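Local structure of endoglucanase, glycoside hydrolase family 5 protein (Cytophaga hutchinsonii, 5IHS) at residues I28-S36 with G44-L52; P288-P296 with D306-K314. The protein probably cleaves internal beta-1,4-glucosidic bonds of cellulose as a family 5 endoglucanase built on a TIM barrel. One frame throughout, in Å; residues are numbered along the deposited sequence. Where two conformers were deposited one is given.

How the interactions relate
Both contacts lie outside the eight-stranded barrel wall and are partly buried, interaction 1 before the first barrel strand and interaction 2 after the last. Interaction 1 joins helix 28-32 and the first strand of a two-stranded hairpin to the loop that enters barrel strand 53-57; a buried aliphatic and aromatic side grades into a solvent-facing margin of waters and polar groups. Interaction 2 folds the loop after strand 279-284 onto the residues leading into helix 311-329 and its first turn, chiefly by backbone polar groups and one threonine, polar even among buried residues. Their centres are 31 Å apart, yet helix 311-329 serves both, packing near its far end on Ile-28, Lys-31 and Tyr-32.

Interaction 1: residues I28-S36 with G44-L52; sequences IVEKYGKLS and GQYGDTVQL
The ring of Tyr-32 lies against Val-50, whose CG2 sits over one face, 4.1 Å from the ring centroid in a CH-pi contact. CD of Lys-31 lies over the opposite face, toward the ring's margin, and the carboxylate of Asp-48 stands at the ring edge, its plane turned 73° from that of the ring. Deeper in, the side chains of Leu-35 and Val-50 cross at about a right angle, CD2 against CG2, while Leu-35 CD1 and Leu-52 CD1 touch tip to tip at 4.1 Å. Tyr-119 of strand 119-125 backs this apolar side. With an alanine in place of Tyr-32, Val-50 would probably lose the surface it packs on, and the water joining the phenol OH to Gln-51 N its mate. The setting is a beta hairpin, with Leu-35 and Gly-44 an antiparallel non-hydrogen-bonded pair, followed by a type I turn from Gly-44 to Gly-47. At that turn the contact becomes polar and open. Gln-45 N donates to Tyr-32 O at 3.3 Å, and with CG lodged between backbone N and carbonyl carbon (chi1 76°) its extended side chain returns OE1 to Lys-34 N, 2.8 Å away, where a lone pair receives an almost straight bond (177°). Beyond it, waters do the bridging: one ties Glu-30 O to Tyr-46 OH, and two others donate to Asp-48 OD2 and to the carbonyls of Lys-31 and Tyr-32.

Interaction 2: residues P288-P296 with D306-K314; sequences PETASAIVP and DYDLTPSGK
Thr-310 reaches into the 288-296 loop and grips it twice. Its OG1 donates to Ser-292 O at 2.6 Å, meeting a lone pair in the carbonyl plane, and its backbone N donates to Ala-293 O at 3.1 Å from well above that carbonyl's plane. The next bond runs the other way, from Val-295 N to Asp-308 O at 2.9 Å, and the two backbones are bridged at Ile-294 and Leu-309. Around these bonds the packing is close: CG2 of Ile-294 meets CD2 of Leu-309 at 4.0 Å, and Gly-313 CA approaches Ala-293 O at 3.4 Å, where a side chain on the glycine would collide with the oxygen. One shell out, a water links Thr-290 O to Ser-312 N, and Ser-312 OG is hydrogen-bonded to Thr-251 OG1. The loop itself is set by a type I turn from Glu-289 to Ser-292 and by the bond of Ser-292 OG to Lys-287 O. A chi1 of 66° tucks Thr-310 OG1 back over its own backbone, where it also accepts from Gly-313 N, 3.0 Å away: a capping bond from the N-cap position of helix 311-329, the helix that follows the eighth strand of the TIM barrel.

Interaction 1: residues I28-S36 with G44-L52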
ATOM      1  N   ILE A  28      -4.853 -12.040 -12.341  1.00  9.95           N
ATOM      2  CA  ILE A  28      -5.637 -10.939 -11.792  1.00  9.50           C
ATOM      3  C   ILE A  28      -5.458  -9.683 -12.633  1.00  8.49           C
ATOM      4  O   ILE A  28      -6.422  -8.957 -12.907  1.00  9.00           O
ATOM      5  CB  ILE A  28      -5.207 -10.682 -10.334  1.00 10.18           C
ATOM      6  CG1 ILE A  28      -5.525 -11.882  -9.426  1.00 10.73           C
ATOM      7  CG2 ILE A  28      -5.816  -9.383  -9.813  1.00 10.75           C
ATOM      8  CD1 ILE A  28      -6.998 -12.155  -9.233  1.00 11.30           C
ATOM      9  N   VAL A  29      -4.216  -9.381 -13.011  1.00  8.57           N
ATOM     10  CA  VAL A  29      -3.954  -8.173 -13.780  1.00  8.98           C
ATOM     11  C   VAL A  29      -4.525  -8.303 -15.191  1.00  9.44           C
ATOM     12  O   VAL A  29      -4.976  -7.315 -15.775  1.00  9.88           O
ATOM     13  CB  VAL A  29      -2.449  -7.856 -13.741  1.00  9.50           C
ATOM     14  CG1 VAL A  29      -2.075  -6.740 -14.672  1.00 10.37           C
ATOM     15  CG2 VAL A  29      -2.047  -7.478 -12.303  1.00  9.72           C
ATOM     16  N   GLU A  30      -4.551  -9.511 -15.754  1.00  9.86           N
ATOM     17  CA  GLU A  30      -5.240  -9.689 -17.034  1.00 10.99           C
ATOM     18  C   GLU A  30      -6.746  -9.492 -16.889  1.00 11.22           C
ATOM     19  O   GLU A  30      -7.394  -8.954 -17.789  1.00 12.35           O
ATOM     20  CB  GLU A  30      -4.916 -11.058 -17.635  1.00 12.16           C
ATOM     21  CG  GLU A  30      -3.517 -11.115 -18.200  1.00 14.89           C
ATOM     22  CD  GLU A  30      -3.070 -12.508 -18.602  1.00 18.79           C
ATOM     23  OE1 GLU A  30      -3.756 -13.491 -18.265  1.00 19.37           O
ATOM     24  OE2 GLU A  30      -2.011 -12.619 -19.253  1.00 21.50           O
ATOM     25  N   LYS A  31      -7.312  -9.898 -15.754  1.00 10.05           N
ATOM     26  CA  LYS A  31      -8.744  -9.727 -15.513  1.00 10.02           C
ATOM     27  C   LYS A  31      -9.142  -8.257 -15.470  1.00 10.44           C
ATOM     28  O   LYS A  31     -10.089  -7.838 -16.145  1.00 11.32           O
ATOM     29  CB  LYS A  31      -9.150 -10.443 -14.217  1.00 10.99           C
ATOM     30  CG  LYS A  31     -10.631 -10.307 -13.863  1.00 12.02           C
ATOM     31  CD  LYS A  31     -10.934 -10.886 -12.486  1.00 13.17           C
ATOM     32  CE  LYS A  31     -12.393 -10.739 -12.095  1.00 14.35           C
ATOM     33  NZ  LYS A  31     -13.307 -11.570 -12.912  1.00 15.17           N
ATOM     34  N   TYR A  32      -8.455  -7.459 -14.653  1.00  9.68           N
ATOM     35  CA  TYR A  32      -8.882  -6.077 -14.434  1.00  9.68           C
ATOM     36  C   TYR A  32      -8.169  -5.075 -15.338  1.00  9.48           C
ATOM     37  O   TYR A  32      -8.736  -4.017 -15.644  1.00 10.51           O
ATOM     38  CB  TYR A  32      -8.665  -5.677 -12.973  1.00  9.57           C
ATOM     39  CG  TYR A  32      -9.551  -6.363 -11.959  1.00  9.90           C
ATOM     40  CD1 TYR A  32     -10.921  -6.498 -12.157  1.00 10.75           C
ATOM     41  CD2 TYR A  32      -9.020  -6.837 -10.768  1.00 11.38           C
ATOM     42  CE1 TYR A  32     -11.729  -7.094 -11.196  1.00 11.01           C
ATOM     43  CE2 TYR A  32      -9.813  -7.433  -9.815  1.00 12.19           C
ATOM     44  CZ  TYR A  32     -11.161  -7.561 -10.017  1.00 11.73           C
ATOM     45  OH  TYR A  32     -11.906  -8.158  -9.015  1.00 13.23           O
ATOM     46  N   GLY A  33      -6.928  -5.364 -15.735  1.00  9.31           N
ATOM     47  CA  GLY A  33      -6.184  -4.503 -16.635  1.00  9.93           C
ATOM     48  C   GLY A  33      -5.683  -3.219 -15.992  1.00  9.28           C
ATOM     49  O   GLY A  33      -5.420  -3.138 -14.783  1.00  9.47           O
ATOM     50  N   LYS A  34      -5.531  -2.201 -16.830  1.00  9.04           N
ATOM     51  CA  LYS A  34      -5.073  -0.899 -16.368  1.00  9.13           C
ATOM     52  C   LYS A  34      -6.090  -0.298 -15.413  1.00  9.17           C
ATOM     53  O   LYS A  34      -7.297  -0.318 -15.672  1.00  9.77           O
ATOM     54  CB  LYS A  34      -4.916   0.039 -17.564  1.00 10.81           C
ATOM     55  CG  LYS A  34      -3.781  -0.306 -18.508  1.00 13.80           C
ATOM     56  CD  LYS A  34      -3.782   0.633 -19.717  1.00 19.09           C
ATOM     57  CE  LYS A  34      -2.579   0.453 -20.606  1.00 23.77           C
ATOM     58  NZ  LYS A  34      -2.649   1.406 -21.739  1.00 26.31           N
ATOM     59  N   LEU A  35      -5.588   0.280 -14.325  1.00  8.57           N
ATOM     60  CA  LEU A  35      -6.409   0.897 -13.296  1.00  9.01           C
ATOM     61  C   LEU A  35      -6.443   2.411 -13.466  1.00  9.04           C
ATOM     62  O   LEU A  35      -5.489   3.036 -13.938  1.00 10.67           O
ATOM     63  CB  LEU A  35      -5.857   0.565 -11.910  1.00  9.04           C
ATOM     64  CG  LEU A  35      -5.726  -0.929 -11.620  1.00  9.95           C
ATOM     65  CD1 LEU A  35      -5.115  -1.116 -10.232  1.00 10.71           C
ATOM     66  CD2 LEU A  35      -7.047  -1.669 -11.721  1.00 11.09           C
ATOM     67  N   SER A  36      -7.554   3.001 -13.040  1.00  9.13           N
ATOM     68  CA  SER A  36      -7.717   4.445 -13.070  1.00  9.42           C
ATOM     69  C   SER A  36      -8.675   4.834 -11.948  1.00  8.72           C
ATOM     70  O   SER A  36      -9.170   3.983 -11.205  1.00  9.12           O
ATOM     71  CB  SER A  36      -8.187   4.916 -14.446  1.00 10.78           C
ATOM     72  OG  SER A  36      -9.401   4.296 -14.754  1.00 12.27           O
ATOM     73  N   GLY A  44     -11.234  -0.360 -13.500  1.00  9.82           N
ATOM     74  CA  GLY A  44     -10.373  -1.041 -14.437  1.00 10.21           C
ATOM     75  C   GLY A  44     -10.794  -0.785 -15.882  1.00 10.45           C
ATOM     76  O   GLY A  44     -11.886  -0.299 -16.172  1.00 12.02           O
ATOM     77  N   GLN A  45      -9.902  -1.160 -16.804  1.00 11.02           N
ATOM     78  CA  GLN A  45     -10.081  -0.761 -18.201  1.00 12.98           C
ATOM     79  C   GLN A  45     -11.258  -1.450 -18.875  1.00 12.52           C
ATOM     80  O   GLN A  45     -11.701  -0.980 -19.928  1.00 13.93           O
ATOM     81  CB  GLN A  45      -8.807  -0.980 -19.013  1.00 15.17           C
ATOM     82  CG  GLN A  45      -8.526  -2.411 -19.390  1.00 15.90           C
ATOM     83  CD  GLN A  45      -7.224  -2.560 -20.163  1.00 14.64           C
ATOM     84  OE1 GLN A  45      -6.162  -2.651 -19.566  1.00 12.97           O
ATOM     85  NE2 GLN A  45      -7.306  -2.613 -21.493  1.00 16.54           N
ATOM     86  N   TYR A  46     -11.780  -2.533 -18.303  1.00 11.90           N
ATOM     87  CA  TYR A  46     -12.890  -3.269 -18.890  1.00 12.94           C
ATOM     88  C   TYR A  46     -14.218  -2.958 -18.215  1.00 13.90           C
ATOM     89  O   TYR A  46     -15.200  -3.670 -18.445  1.00 15.53           O
ATOM     90  CB  TYR A  46     -12.593  -4.773 -18.859  1.00 13.47           C
ATOM     91  CG  TYR A  46     -11.249  -5.123 -19.472  1.00 14.14           C
ATOM     92  CD1 TYR A  46     -11.002  -4.924 -20.828  1.00 15.89           C
ATOM     93  CD2 TYR A  46     -10.227  -5.650 -18.694  1.00 13.54           C
ATOM     94  CE1 TYR A  46      -9.778  -5.234 -21.382  1.00 16.67           C
ATOM     95  CE2 TYR A  46      -9.000  -5.970 -19.242  1.00 14.78           C
ATOM     96  CZ  TYR A  46      -8.781  -5.761 -20.586  1.00 16.20           C
ATOM     97  OH  TYR A  46      -7.558  -6.068 -21.138  1.00 17.91           O
ATOM     98  N   GLY A  47     -14.270  -1.903 -17.406  1.00 13.72           N
ATOM     99  CA  GLY A  47     -15.504  -1.458 -16.793  1.00 13.72           C
ATOM    100  C   GLY A  47     -15.774  -2.002 -15.410  1.00 12.65           C
ATOM    101  O   GLY A  47     -16.882  -1.814 -14.892  1.00 13.91           O
ATOM    102  N   ASP A  48     -14.805  -2.662 -14.790  1.00 11.48           N
ATOM    103  CA  ASP A  48     -14.982  -3.132 -13.429  1.00 11.38           C
ATOM    104  C   ASP A  48     -14.723  -2.001 -12.445  1.00 10.53           C
ATOM    105  O   ASP A  48     -13.843  -1.162 -12.659  1.00 10.92           O
ATOM    106  CB  ASP A  48     -13.963  -4.232 -13.126  1.00 12.93           C
ATOM    107  CG  ASP A  48     -14.119  -5.434 -14.011  1.00 15.08           C
ATOM    108  OD1 ASP A  48     -15.057  -6.224 -13.777  1.00 17.98           O
ATOM    109  OD2 ASP A  48     -13.301  -5.609 -14.938  1.00 14.78           O
ATOM    110  N   THR A  49     -15.467  -2.001 -11.340  1.00  9.76           N
ATOM    111  CA  THR A  49     -15.053  -1.268 -10.149  1.00  9.42           C
ATOM    112  C   THR A  49     -14.166  -2.216  -9.339  1.00  9.34           C
ATOM    113  O   THR A  49     -14.580  -3.338  -9.020  1.00 12.38           O
ATOM    114  CB  THR A  49     -16.254  -0.778  -9.340  1.00 10.44           C
ATOM    115  OG1 THR A  49     -17.072   0.048 -10.173  1.00 11.02           O
ATOM    116  CG2 THR A  49     -15.788   0.036  -8.126  1.00 11.31           C
ATOM    117  N   VAL A  50     -12.935  -1.801  -9.058  1.00  8.40           N
ATOM    118  CA  VAL A  50     -11.897  -2.685  -8.544  1.00  8.26           C
ATOM    119  C   VAL A  50     -11.622  -2.385  -7.080  1.00  7.93           C
ATOM    120  O   VAL A  50     -11.476  -1.219  -6.686  1.00  8.99           O
ATOM    121  CB  VAL A  50     -10.609  -2.549  -9.379  1.00  8.88           C
ATOM    122  CG1 VAL A  50      -9.514  -3.436  -8.828  1.00  9.60           C
ATOM    123  CG2 VAL A  50     -10.866  -2.888 -10.833  1.00  9.37           C
ATOM    124  N   GLN A  51     -11.504  -3.452  -6.287  1.00  7.75           N
ATOM    125  CA  GLN A  51     -11.049  -3.381  -4.903  1.00  7.41           C
ATOM    126  C   GLN A  51      -9.969  -4.440  -4.717  1.00  6.79           C
ATOM    127  O   GLN A  51     -10.239  -5.636  -4.873  1.00  8.64           O
ATOM    128  CB  GLN A  51     -12.196  -3.619  -3.924  1.00  8.45           C
ATOM    129  CG  GLN A  51     -11.780  -3.400  -2.480  1.00  8.64           C
ATOM    130  CD  GLN A  51     -12.865  -3.753  -1.503  1.00  9.31           C
ATOM    131  OE1 GLN A  51     -13.942  -4.214  -1.885  1.00 11.56           O
ATOM    132  NE2 GLN A  51     -12.580  -3.564  -0.231  1.00  9.38           N
ATOM    133  N   LEU A  52      -8.754  -3.999  -4.418  1.00  6.58           N
ATOM    134  CA  LEU A  52      -7.611  -4.869  -4.199  1.00  6.46           C
ATOM    135  C   LEU A  52      -7.445  -5.115  -2.702  1.00  6.19           C
ATOM    136  O   LEU A  52      -7.796  -4.270  -1.875  1.00  6.73           O
ATOM    137  CB  LEU A  52      -6.338  -4.219  -4.752  1.00  6.92           C
ATOM    138  CG  LEU A  52      -6.394  -3.878  -6.244  1.00  7.67           C
ATOM    139  CD1 LEU A  52      -5.115  -3.178  -6.678  1.00  8.54           C
ATOM    140  CD2 LEU A  52      -6.656  -5.105  -7.121  1.00  8.41           C
TER
HETATM  141  O   HOH W   1      -5.974  -7.657 -19.818  1.00 23.84           O
HETATM  142  O   HOH W   2     -12.776  -7.897 -16.241  1.00 15.72           O
HETATM  143  O   HOH W   3     -11.538  -3.742 -15.686  1.00 10.78           O
HETATM  144  O   HOH W   4     -12.183  -6.269  -6.909  1.00 12.24           O

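Interaction 2: residues P288-P296 with D306-K314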
ATOM      1  N   PRO A 288       9.106  -9.765  16.728  1.00 13.32           N
ATOM      2  CA  PRO A 288       8.175 -10.261  17.770  1.00 14.43           C
ATOM      3  C   PRO A 288       7.267  -9.171  18.335  1.00 15.22           C
ATOM      4  O   PRO A 288       7.338  -8.791  19.518  1.00 18.04           O
ATOM      5  CB  PRO A 288       9.134 -10.854  18.812  1.00 14.52           C
ATOM      6  CG  PRO A 288      10.379 -10.078  18.650  1.00 15.00           C
ATOM      7  CD  PRO A 288      10.503  -9.776  17.192  1.00 14.04           C
ATOM      8  N   GLU A 289       6.375  -8.675  17.471  1.00 14.23           N
ATOM      9  CA  GLU A 289       5.380  -7.661  17.806  1.00 13.50           C
ATOM     10  C   GLU A 289       4.036  -8.086  17.225  1.00 11.25           C
ATOM     11  O   GLU A 289       3.975  -8.848  16.259  1.00 10.35           O
ATOM     12  CB  GLU A 289       5.752  -6.254  17.267  1.00 15.46           C
ATOM     13  CG  GLU A 289       5.638  -6.070  15.729  1.00 18.49           C
ATOM     14  CD  GLU A 289       5.961  -4.648  15.231  1.00 21.97           C
ATOM     15  OE1 GLU A 289       6.576  -3.856  15.974  1.00 23.27           O
ATOM     16  OE2 GLU A 289       5.603  -4.323  14.078  1.00 22.85           O
ATOM     17  N   THR A 290       2.950  -7.548  17.794  1.00 10.93           N
ATOM     18  CA  THR A 290       1.600  -7.977  17.421  1.00 11.06           C
ATOM     19  C   THR A 290       1.336  -7.839  15.926  1.00  9.81           C
ATOM     20  O   THR A 290       0.642  -8.679  15.338  1.00 10.30           O
ATOM     21  CB  THR A 290       0.575  -7.127  18.173  1.00 12.04           C
ATOM     22  OG1 THR A 290       0.878  -7.142  19.569  1.00 13.58           O
ATOM     23  CG2 THR A 290      -0.851  -7.636  17.934  1.00 12.70           C
ATOM     24  N   ALA A 291       1.802  -6.749  15.308  1.00  9.91           N
ATOM     25  CA  ALA A 291       1.450  -6.487  13.913  1.00  9.48           C
ATOM     26  C   ALA A 291       2.100  -7.459  12.944  1.00  9.05           C
ATOM     27  O   ALA A 291       1.622  -7.586  11.814  1.00  9.62           O
ATOM     28  CB  ALA A 291       1.814  -5.055  13.516  1.00 10.51           C
ATOM     29  N   SER A 292       3.185  -8.116  13.331  1.00  8.75           N
ATOM     30  CA  SER A 292       3.828  -9.050  12.420  1.00  8.43           C
ATOM     31  C   SER A 292       2.881 -10.189  12.096  1.00  7.74           C
ATOM     32  O   SER A 292       2.239 -10.749  12.981  1.00  8.25           O
ATOM     33  CB  SER A 292       5.080  -9.621  13.051  1.00  9.14           C
ATOM     34  OG  SER A 292       6.042  -8.601  13.203  1.00 10.65           O
ATOM     35  N   ALA A 293       2.835 -10.559  10.818  1.00  7.69           N
ATOM     36  CA  ALA A 293       1.949 -11.624  10.351  1.00  7.44           C
ATOM     37  C   ALA A 293       2.516 -13.024  10.572  1.00  7.24           C
ATOM     38  O   ALA A 293       1.758 -14.005  10.562  1.00  7.91           O
ATOM     39  CB  ALA A 293       1.681 -11.443   8.858  1.00  7.89           C
ATOM     40  N   ILE A 294       3.834 -13.137  10.721  1.00  7.55           N
ATOM     41  CA  ILE A 294       4.509 -14.425  10.788  1.00  8.08           C
ATOM     42  C   ILE A 294       5.442 -14.430  11.999  1.00  7.74           C
ATOM     43  O   ILE A 294       5.868 -13.380  12.481  1.00  8.03           O
ATOM     44  CB  ILE A 294       5.243 -14.755   9.460  1.00  8.58           C
ATOM     45  CG1 ILE A 294       6.330 -13.713   9.167  1.00 10.13           C
ATOM     46  CG2 ILE A 294       4.230 -14.869   8.321  1.00  9.34           C
ATOM     47  CD1 ILE A 294       7.031 -13.868   7.802  1.00 10.90           C
ATOM     48  N   VAL A 295       5.728 -15.628  12.509  1.00  8.21           N
ATOM     49  CA  VAL A 295       6.503 -15.792  13.741  1.00  9.06           C
ATOM     50  C   VAL A 295       7.990 -15.548  13.508  1.00  9.16           C
ATOM     51  O   VAL A 295       8.471 -15.633  12.371  1.00  8.64           O
ATOM     52  CB  VAL A 295       6.294 -17.187  14.352  1.00 10.20           C
ATOM     53  CG1 VAL A 295       4.835 -17.426  14.663  1.00 11.07           C
ATOM     54  CG2 VAL A 295       6.842 -18.280  13.436  1.00 10.77           C
ATOM     55  N   PRO A 296       8.763 -15.291  14.564  1.00  9.21           N
ATOM     56  CA  PRO A 296      10.216 -15.137  14.403  1.00  9.22           C
ATOM     57  C   PRO A 296      10.827 -16.314  13.658  1.00  8.53           C
ATOM     58  O   PRO A 296      10.526 -17.476  13.931  1.00  9.04           O
ATOM     59  CB  PRO A 296      10.712 -15.029  15.848  1.00 10.08           C
ATOM     60  CG  PRO A 296       9.562 -14.354  16.542  1.00 10.82           C
ATOM     61  CD  PRO A 296       8.336 -14.980  15.941  1.00 10.39           C
ATOM     62  N   ASP A 306       0.347 -23.178   9.462  1.00 11.70           N
ATOM     63  CA  ASP A 306      -0.459 -22.518  10.482  1.00 13.44           C
ATOM     64  C   ASP A 306       0.372 -22.135  11.698  1.00 11.83           C
ATOM     65  O   ASP A 306       0.192 -21.045  12.254  1.00 11.90           O
ATOM     66  CB  ASP A 306      -1.632 -23.404  10.865  1.00 18.37           C
ATOM     67  CG  ASP A 306      -2.690 -23.452   9.780  1.00 24.11           C
ATOM     68  OD1 ASP A 306      -2.645 -22.604   8.849  1.00 26.20           O
ATOM     69  OD2 ASP A 306      -3.581 -24.314   9.869  1.00 26.54           O
ATOM     70  N   TYR A 307       1.300 -23.004  12.113  1.00 11.28           N
ATOM     71  CA  TYR A 307       2.116 -22.722  13.288  1.00 10.86           C
ATOM     72  C   TYR A 307       3.127 -21.606  13.053  1.00 10.59           C
ATOM     73  O   TYR A 307       3.749 -21.130  14.016  1.00 11.46           O
ATOM     74  CB  TYR A 307       2.852 -23.992  13.727  1.00 11.52           C
ATOM     75  CG  TYR A 307       2.005 -25.057  14.406  1.00 12.08           C
ATOM     76  CD1 TYR A 307       0.670 -24.842  14.733  1.00 13.96           C
ATOM     77  CD2 TYR A 307       2.557 -26.289  14.723  1.00 11.29           C
ATOM     78  CE1 TYR A 307      -0.088 -25.825  15.361  1.00 14.14           C
ATOM     79  CE2 TYR A 307       1.810 -27.268  15.360  1.00 11.69           C
ATOM     80  CZ  TYR A 307       0.484 -27.030  15.679  1.00 12.74           C
ATOM     81  OH  TYR A 307      -0.279 -27.995  16.309  1.00 14.25           O
ATOM     82  N   ASP A 308       3.312 -21.182  11.810  1.00  9.17           N
ATOM     83  CA  ASP A 308       4.217 -20.100  11.460  1.00  9.35           C
ATOM     84  C   ASP A 308       3.530 -18.738  11.379  1.00  8.71           C
ATOM     85  O   ASP A 308       4.210 -17.731  11.123  1.00  9.34           O
ATOM     86  CB  ASP A 308       4.900 -20.422  10.132  1.00 10.39           C
ATOM     87  CG  ASP A 308       5.567 -21.788  10.137  1.00 11.82           C
ATOM     88  OD1 ASP A 308       6.156 -22.170  11.170  1.00 12.84           O
ATOM     89  OD2 ASP A 308       5.490 -22.506   9.110  1.00 13.48           O
ATOM     90  N   LEU A 309       2.212 -18.681  11.575  1.00  9.19           N
ATOM     91  CA  LEU A 309       1.445 -17.444  11.513  1.00  9.60           C
ATOM     92  C   LEU A 309       1.099 -16.972  12.913  1.00  9.45           C
ATOM     93  O   LEU A 309       0.830 -17.776  13.806  1.00 11.21           O
ATOM     94  CB  LEU A 309       0.138 -17.646  10.741  1.00 10.96           C
ATOM     95  CG  LEU A 309       0.279 -18.249   9.351  1.00 13.99           C
ATOM     96  CD1 LEU A 309      -1.064 -18.298   8.671  1.00 15.38           C
ATOM     97  CD2 LEU A 309       1.247 -17.466   8.513  1.00 15.00           C
ATOM     98  N   THR A 310       1.076 -15.663  13.091  1.00  8.88           N
ATOM     99  CA  THR A 310       0.635 -15.057  14.338  1.00  9.06           C
ATOM    100  C   THR A 310      -0.879 -14.903  14.330  1.00  8.45           C
ATOM    101  O   THR A 310      -1.529 -15.077  13.300  1.00  8.64           O
ATOM    102  CB  THR A 310       1.256 -13.675  14.465  1.00  8.63           C
ATOM    103  OG1 THR A 310       0.710 -12.863  13.418  1.00  8.41           O
ATOM    104  CG2 THR A 310       2.785 -13.724  14.380  1.00  9.45           C
ATOM    105  N   PRO A 311      -1.480 -14.539  15.468  1.00  9.10           N
ATOM    106  CA  PRO A 311      -2.925 -14.255  15.446  1.00  9.32           C
ATOM    107  C   PRO A 311      -3.295 -13.189  14.430  1.00  8.36           C
ATOM    108  O   PRO A 311      -4.320 -13.309  13.742  1.00  8.49           O
ATOM    109  CB  PRO A 311      -3.218 -13.861  16.905  1.00 10.97           C
ATOM    110  CG  PRO A 311      -2.201 -14.662  17.681  1.00 11.51           C
ATOM    111  CD  PRO A 311      -0.958 -14.601  16.846  1.00 10.48           C
ATOM    112  N   SER A 312      -2.478 -12.143  14.308  1.00  7.97           N
ATOM    113  CA  SER A 312      -2.748 -11.107  13.320  1.00  7.62           C
ATOM    114  C   SER A 312      -2.668 -11.671  11.903  1.00  7.67           C
ATOM    115  O   SER A 312      -3.556 -11.428  11.071  1.00  7.60           O
ATOM    116  CB  SER A 312      -1.749  -9.963  13.502  1.00  7.83           C
ATOM    117  OG  SER A 312      -2.011  -8.908  12.598  1.00  8.23           O
ATOM    118  N   GLY A 313      -1.612 -12.437  11.617  1.00  7.54           N
ATOM    119  CA  GLY A 313      -1.475 -13.016  10.292  1.00  7.26           C
ATOM    120  C   GLY A 313      -2.634 -13.926   9.929  1.00  7.64           C
ATOM    121  O   GLY A 313      -3.130 -13.894   8.798  1.00  7.67           O
ATOM    122  N   LYS A 314      -3.076 -14.756  10.876  0.52  7.59           N
ATOM    123  CA  LYS A 314      -4.200 -15.648  10.608  0.52  8.21           C
ATOM    124  C   LYS A 314      -5.459 -14.857  10.284  0.52  7.71           C
ATOM    125  O   LYS A 314      -6.195 -15.199   9.352  0.52  8.38           O
ATOM    126  CB  LYS A 314      -4.461 -16.561  11.807  0.52  9.12           C
ATOM    127  CG  LYS A 314      -5.819 -17.238  11.741  0.52 10.24           C
ATOM    128  CD  LYS A 314      -6.041 -18.219  12.874  0.52 11.51           C
ATOM    129  CE  LYS A 314      -7.466 -18.772  12.862  0.52 13.20           C
ATOM    130  NZ  LYS A 314      -7.846 -19.324  11.534  0.52 14.31           N
TER
HETATM  131  O   HOH W   5      -0.298 -11.153  16.266  1.00 10.89           O
HETATM  132  O   HOH W   6      -1.396  -6.039  11.675  1.00  7.28           O
HETATM  133  O   HOH W   7      -0.392  -9.026  10.460  1.00  8.15           O